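Side-chain contacts in endoglucanase (Clostridium thermocellum, PDB 2E4T), which hydrolyses beta-1,4-glucan chains such as cellulose and probably xyloglucan, this chain being the family 44 catalytic module of a larger modular enzyme: residues 236-241 / 282-287; 326-329 / 335-338. One frame throughout, in Å; residues are numbered along the deposited sequence.

Interaction 1 of 2, residues 236-241 / 282-287; sequences AAYETL and VHWYPE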
loop_
_atom_site.group_PDB
_atom_site.type_symbol
_atom_site.label_atom_id
_atom_site.label_comp_id
_atom_site.label_asym_id
_atom_site.label_seq_id
_atom_site.Cartn_x
_atom_site.Cartn_y
_atom_site.Cartn_z
ATOM N N ALA A 236 -4.119 -1.803 16.466
ATOM C CA ALA A 236 -4.605 -1.058 17.635
ATOM C C ALA A 236 -5.075 0.357 17.270
ATOM O O ALA A 236 -5.959 0.908 17.931
ATOM C CB ALA A 236 -3.549 -1.003 18.740
ATOM N N ALA A 237 -4.478 0.957 16.239
ATOM C CA ALA A 237 -4.989 2.225 15.742
ATOM C C ALA A 237 -6.325 2.063 15.005
ATOM O O ALA A 237 -7.218 2.911 15.122
ATOM C CB ALA A 237 -3.961 2.933 14.867
ATOM N N TYR A 238 -6.455 0.970 14.219
ATOM C CA TYR A 238 -7.757 0.682 13.589
ATOM C C TYR A 238 -8.846 0.590 14.662
ATOM O O TYR A 238 -9.993 1.007 14.446
ATOM C CB TYR A 238 -7.785 -0.672 12.861
ATOM C CG TYR A 238 -6.806 -0.950 11.744
ATOM C CD1 TYR A 238 -5.680 -0.181 11.445
ATOM C CD2 TYR A 238 -6.995 -2.143 11.018
ATOM C CE1 TYR A 238 -4.755 -0.611 10.514
ATOM C CE2 TYR A 238 -6.085 -2.557 10.067
ATOM C CZ TYR A 238 -4.950 -1.820 9.803
ATOM O OH TYR A 238 -4.057 -2.302 8.897
ATOM N N GLU A 239 -8.499 -0.040 15.798
ATOM C CA GLU A 239 -9.548 -0.336 16.770
ATOM C C GLU A 239 -9.917 0.873 17.627
ATOM O O GLU A 239 -11.104 1.176 17.802
ATOM C CB GLU A 239 -9.162 -1.534 17.658
ATOM C CG GLU A 239 -10.387 -2.063 18.376
ATOM C CD GLU A 239 -10.150 -3.169 19.354
ATOM O OE1 GLU A 239 -9.054 -3.709 19.460
ATOM O OE2 GLU A 239 -11.146 -3.536 20.056
ATOM N N THR A 240 -8.923 1.568 18.174
ATOM C CA THR A 240 -9.157 2.593 19.196
ATOM C C THR A 240 -8.288 3.844 18.978
ATOM O O THR A 240 -8.198 4.686 19.900
ATOM C CB THR A 240 -8.828 2.047 20.610
ATOM O OG1 THR A 240 -7.419 1.803 20.664
ATOM C CG2 THR A 240 -9.626 0.800 20.946
ATOM N N LEU A 241 -7.659 3.989 17.807
ATOM C CA LEU A 241 -6.741 5.106 17.581
ATOM C C LEU A 241 -5.694 5.124 18.705
ATOM O O LEU A 241 -5.298 6.148 19.237
ATOM C CB LEU A 241 -7.483 6.418 17.375
ATOM C CG LEU A 241 -6.657 7.562 16.755
ATOM C CD1 LEU A 241 -6.263 7.241 15.308
ATOM C CD2 LEU A 241 -7.475 8.857 16.795
ATOM N N VAL A 282 -4.624 2.283 5.305
ATOM C CA VAL A 282 -4.072 1.696 6.504
ATOM C C VAL A 282 -2.713 1.029 6.165
ATOM O O VAL A 282 -2.409 0.710 5.009
ATOM C CB VAL A 282 -5.007 0.653 7.160
ATOM C CG1 VAL A 282 -6.311 1.304 7.619
ATOM C CG2 VAL A 282 -5.282 -0.526 6.186
ATOM N N HIS A 283 -1.936 0.825 7.238
ATOM C CA HIS A 283 -0.685 0.077 7.174
ATOM C C HIS A 283 -0.931 -1.270 7.843
ATOM O O HIS A 283 -1.573 -1.344 8.901
ATOM C CB HIS A 283 0.424 0.806 7.912
ATOM C CG HIS A 283 0.697 2.154 7.342
ATOM N ND1 HIS A 283 0.229 2.702 6.180
ATOM C CD2 HIS A 283 1.497 3.118 7.907
ATOM C CE1 HIS A 283 0.758 3.947 6.055
ATOM N NE2 HIS A 283 1.517 4.214 7.110
ATOM N N TRP A 284 -0.403 -2.349 7.224
ATOM C CA TRP A 284 -0.625 -3.698 7.719
ATOM C C TRP A 284 0.706 -4.456 7.650
ATOM O O TRP A 284 1.082 -4.995 6.612
ATOM C CB TRP A 284 -1.717 -4.445 6.906
ATOM C CG TRP A 284 -1.987 -5.825 7.336
ATOM C CD1 TRP A 284 -1.523 -6.985 6.745
ATOM C CD2 TRP A 284 -2.824 -6.262 8.448
ATOM N NE1 TRP A 284 -2.049 -8.101 7.415
ATOM C CE2 TRP A 284 -2.853 -7.685 8.438
ATOM C CE3 TRP A 284 -3.584 -5.598 9.403
ATOM C CZ2 TRP A 284 -3.603 -8.428 9.376
ATOM C CZ3 TRP A 284 -4.331 -6.362 10.330
ATOM C CH2 TRP A 284 -4.311 -7.762 10.281
ATOM N N TYR A 285 1.408 -4.468 8.789
ATOM C CA TYR A 285 2.576 -5.322 8.954
ATOM C C TYR A 285 2.084 -6.527 9.701
ATOM O O TYR A 285 1.635 -6.417 10.847
ATOM C CB TYR A 285 3.690 -4.608 9.712
ATOM C CG TYR A 285 4.289 -3.479 8.895
ATOM C CD1 TYR A 285 5.266 -3.735 7.952
ATOM C CD2 TYR A 285 3.892 -2.162 9.087
ATOM C CE1 TYR A 285 5.830 -2.699 7.216
ATOM C CE2 TYR A 285 4.440 -1.119 8.384
ATOM C CZ TYR A 285 5.450 -1.379 7.442
ATOM O OH TYR A 285 6.111 -0.398 6.777
ATOM N N PRO A 286 2.080 -7.730 9.072
ATOM C CA PRO A 286 1.502 -8.899 9.728
ATOM C C PRO A 286 2.105 -9.117 11.104
ATOM O O PRO A 286 3.341 -9.060 11.257
ATOM C CB PRO A 286 1.853 -10.049 8.766
ATOM C CG PRO A 286 1.950 -9.376 7.495
ATOM C CD PRO A 286 2.544 -8.026 7.705
ATOM N N GLU A 287 1.235 -9.461 12.049
ATOM C CA GLU A 287 1.650 -9.907 13.362
ATOM C C GLU A 287 1.815 -11.443 13.415
ATOM O O GLU A 287 2.258 -11.994 14.444
ATOM C CB GLU A 287 0.660 -9.424 14.436
ATOM C CG GLU A 287 0.681 -7.927 14.646
ATOM C CD GLU A 287 1.726 -7.428 15.639
ATOM O OE1 GLU A 287 2.683 -8.154 15.992
ATOM O OE2 GLU A 287 1.540 -6.264 16.110
#
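Tyr238 reaches from helix 235-240 to the end of strand 279-284 and meets three successive residues there. Its hydroxyl gives a hydrogen bond to the backbone carbonyl of His283, with Tyr238 OH 2.7 Å from His283 O. The C=O...donor angle is 120°, and the donor stands well above the carbonyl plane. The His283 oxygen itself lies at the edge of the tyrosine ring, near the ring plane. The tyrosine CG is anti to its carbonyl carbon (chi1 -59°), which turns the ring toward the strand. Strand 279-284 belongs to the eight-stranded parallel sheet of the TIM barrel, and helix 235-240 follows the neighbouring strand 226-232. Val282 CG1 lies over one face of the Tyr238 ring, 4.2 Å from the centroid and offset toward the rim, a CH-pi contact; CG2 comes close to the hydroxyl. Val282 CB touches Tyr238 CE1 at 3.6 Å. On Trp284, CG is anti to the backbone N (chi1 179°), and the indole swings back toward the helix. Trp284 CE3 comes 3.4 Å from Tyr238 OH, while Tyr238 CE2 meets the same CE3 at 4.0 Å. Leu232 and Ile258 also pack against Tyr238, and Ile357 of strand 354-360 touches both Val282 and Trp284.

Interaction 2 of 2, residues 326-329 / 335-338; sequences SWIG and FLPI
Leu336 sends its branched end against Ile328 and Gly329, and the contact between the two segments is apolar. The side chains of Ile328 and Leu336 cross at about a right angle. Ile328 CG2 meets Leu336 CD2 at 3.9 Å. Leu336 CD1 turns to the helix backbone and lies 3.9 Å from both Ile328 O and Gly329 CA. Leu336 has CG anti to the carbonyl carbon (chi1 -61°) and an extended chi2 of 180°, which carries CD1 out to the helix. Polar bonds act within the helix start. Ser326 is the N-cap: Ser326 OG accepts from Gly329 N at 3.0 Å, nearly straight at 176°. The same OG is hydrogen-bonded to Glu324. Ring packing occurs here too, with Ile328 CG1 over the centre of one face of the Trp327 indole, 3.5 Å above its plane. A cis peptide bond precedes Pro337, the N-cap residue of helix 338-349. The contact thus joins the start of helix 327-331 to the loop leading into helix 338-349, with Phe235 of helix 235-240 touching both Ile328 and Ile338.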
loop_
_atom_site.group_PDB
_atom_site.type_symbol
_atom_site.label_atom_id
_atom_site.label_comp_id
_atom_site.label_asym_id
_atom_site.label_seq_id
_atom_site.Cartn_x
_atom_site.Cartn_y
_atom_site.Cartn_z
ATOM N N SER A 326 -1.090 -15.006 16.581
ATOM C CA SER A 326 -0.732 -13.633 16.936
ATOM C C SER A 326 -1.750 -13.130 17.936
ATOM O O SER A 326 -2.822 -13.732 18.123
ATOM C CB SER A 326 -0.746 -12.699 15.739
ATOM O OG SER A 326 -2.068 -12.358 15.391
ATOM N N TRP A 327 -1.464 -11.960 18.539
ATOM C CA TRP A 327 -2.435 -11.362 19.445
ATOM C C TRP A 327 -3.722 -10.988 18.732
ATOM O O TRP A 327 -4.801 -10.977 19.353
ATOM C CB TRP A 327 -1.832 -10.149 20.175
ATOM C CG TRP A 327 -1.509 -8.952 19.326
ATOM C CD1 TRP A 327 -0.323 -8.642 18.707
ATOM C CD2 TRP A 327 -2.371 -7.850 19.047
ATOM N NE1 TRP A 327 -0.392 -7.415 18.081
ATOM C CE2 TRP A 327 -1.642 -6.905 18.289
ATOM C CE3 TRP A 327 -3.693 -7.554 19.378
ATOM C CZ2 TRP A 327 -2.188 -5.685 17.870
ATOM C CZ3 TRP A 327 -4.242 -6.317 18.986
ATOM C CH2 TRP A 327 -3.480 -5.410 18.231
ATOM N N ILE A 328 -3.625 -10.655 17.436
ATOM C CA ILE A 328 -4.803 -10.331 16.631
ATOM C C ILE A 328 -5.624 -11.596 16.403
ATOM O O ILE A 328 -6.863 -11.624 16.592
ATOM C CB ILE A 328 -4.410 -9.624 15.345
ATOM C CG1 ILE A 328 -3.629 -8.342 15.642
ATOM C CG2 ILE A 328 -5.684 -9.271 14.550
ATOM C CD1 ILE A 328 -3.099 -7.641 14.375
ATOM N N GLY A 329 -4.953 -12.676 15.987
ATOM C CA GLY A 329 -5.664 -13.962 15.802
ATOM C C GLY A 329 -6.321 -14.455 17.081
ATOM O O GLY A 329 -7.405 -15.060 17.042
ATOM N N PHE A 335 -12.727 -9.184 14.115
ATOM C CA PHE A 335 -12.302 -8.244 13.068
ATOM C C PHE A 335 -11.552 -8.941 11.929
ATOM O O PHE A 335 -11.005 -8.258 11.055
ATOM C CB PHE A 335 -11.437 -7.137 13.676
ATOM C CG PHE A 335 -12.185 -6.309 14.680
ATOM C CD1 PHE A 335 -12.970 -5.229 14.254
ATOM C CD2 PHE A 335 -12.101 -6.586 16.047
ATOM C CE1 PHE A 335 -13.654 -4.487 15.169
ATOM C CE2 PHE A 335 -12.783 -5.795 16.981
ATOM C CZ PHE A 335 -13.550 -4.752 16.537
ATOM N N LEU A 336 -11.514 -10.292 11.956
ATOM C CA LEU A 336 -10.820 -11.079 10.929
ATOM C C LEU A 336 -11.865 -11.848 10.128
ATOM O O LEU A 336 -12.897 -12.273 10.676
ATOM C CB LEU A 336 -9.844 -12.042 11.560
ATOM C CG LEU A 336 -8.741 -11.384 12.364
ATOM C CD1 LEU A 336 -7.805 -12.471 12.949
ATOM C CD2 LEU A 336 -7.948 -10.357 11.503
ATOM N N PRO A 337 -11.620 -12.077 8.824
ATOM C CA PRO A 337 -10.434 -11.667 8.073
ATOM C C PRO A 337 -10.445 -10.162 7.843
ATOM O O PRO A 337 -11.512 -9.513 7.777
ATOM C CB PRO A 337 -10.557 -12.434 6.761
ATOM C CG PRO A 337 -12.071 -12.669 6.596
ATOM C CD PRO A 337 -12.575 -12.860 8.006
ATOM N N ILE A 338 -9.258 -9.540 7.741
ATOM C CA ILE A 338 -9.209 -8.087 7.870
ATOM C C ILE A 338 -9.749 -7.357 6.650
ATOM O O ILE A 338 -10.443 -6.344 6.833
ATOM C CB ILE A 338 -7.779 -7.609 8.279
ATOM C CG1 ILE A 338 -7.788 -6.136 8.693
ATOM C CG2 ILE A 338 -6.733 -7.882 7.235
ATOM C CD1 ILE A 338 -8.591 -5.829 9.948
#

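Overall arrangement
From the N terminus, interaction 1 comes first. It opens on helix 235-240, just after barrel strand 226-232, and closes at the end of the adjacent strand 279-284. The 40 residues between include helices 247-250 and 257-272. Interaction 2 opens later and closes the short turn between helices 327-331 and 338-349, with five residues between its segments. The two are in series and neither nest nor cross. Their centres are about 10 Å apart, and they touch: Glu287 of interaction 1 probably hydrogen-bonds to Trp327, and Trp284 packs on Ile338. The barrel strand end and its following loop are thereby tied to the helices that lead into strand 354-360.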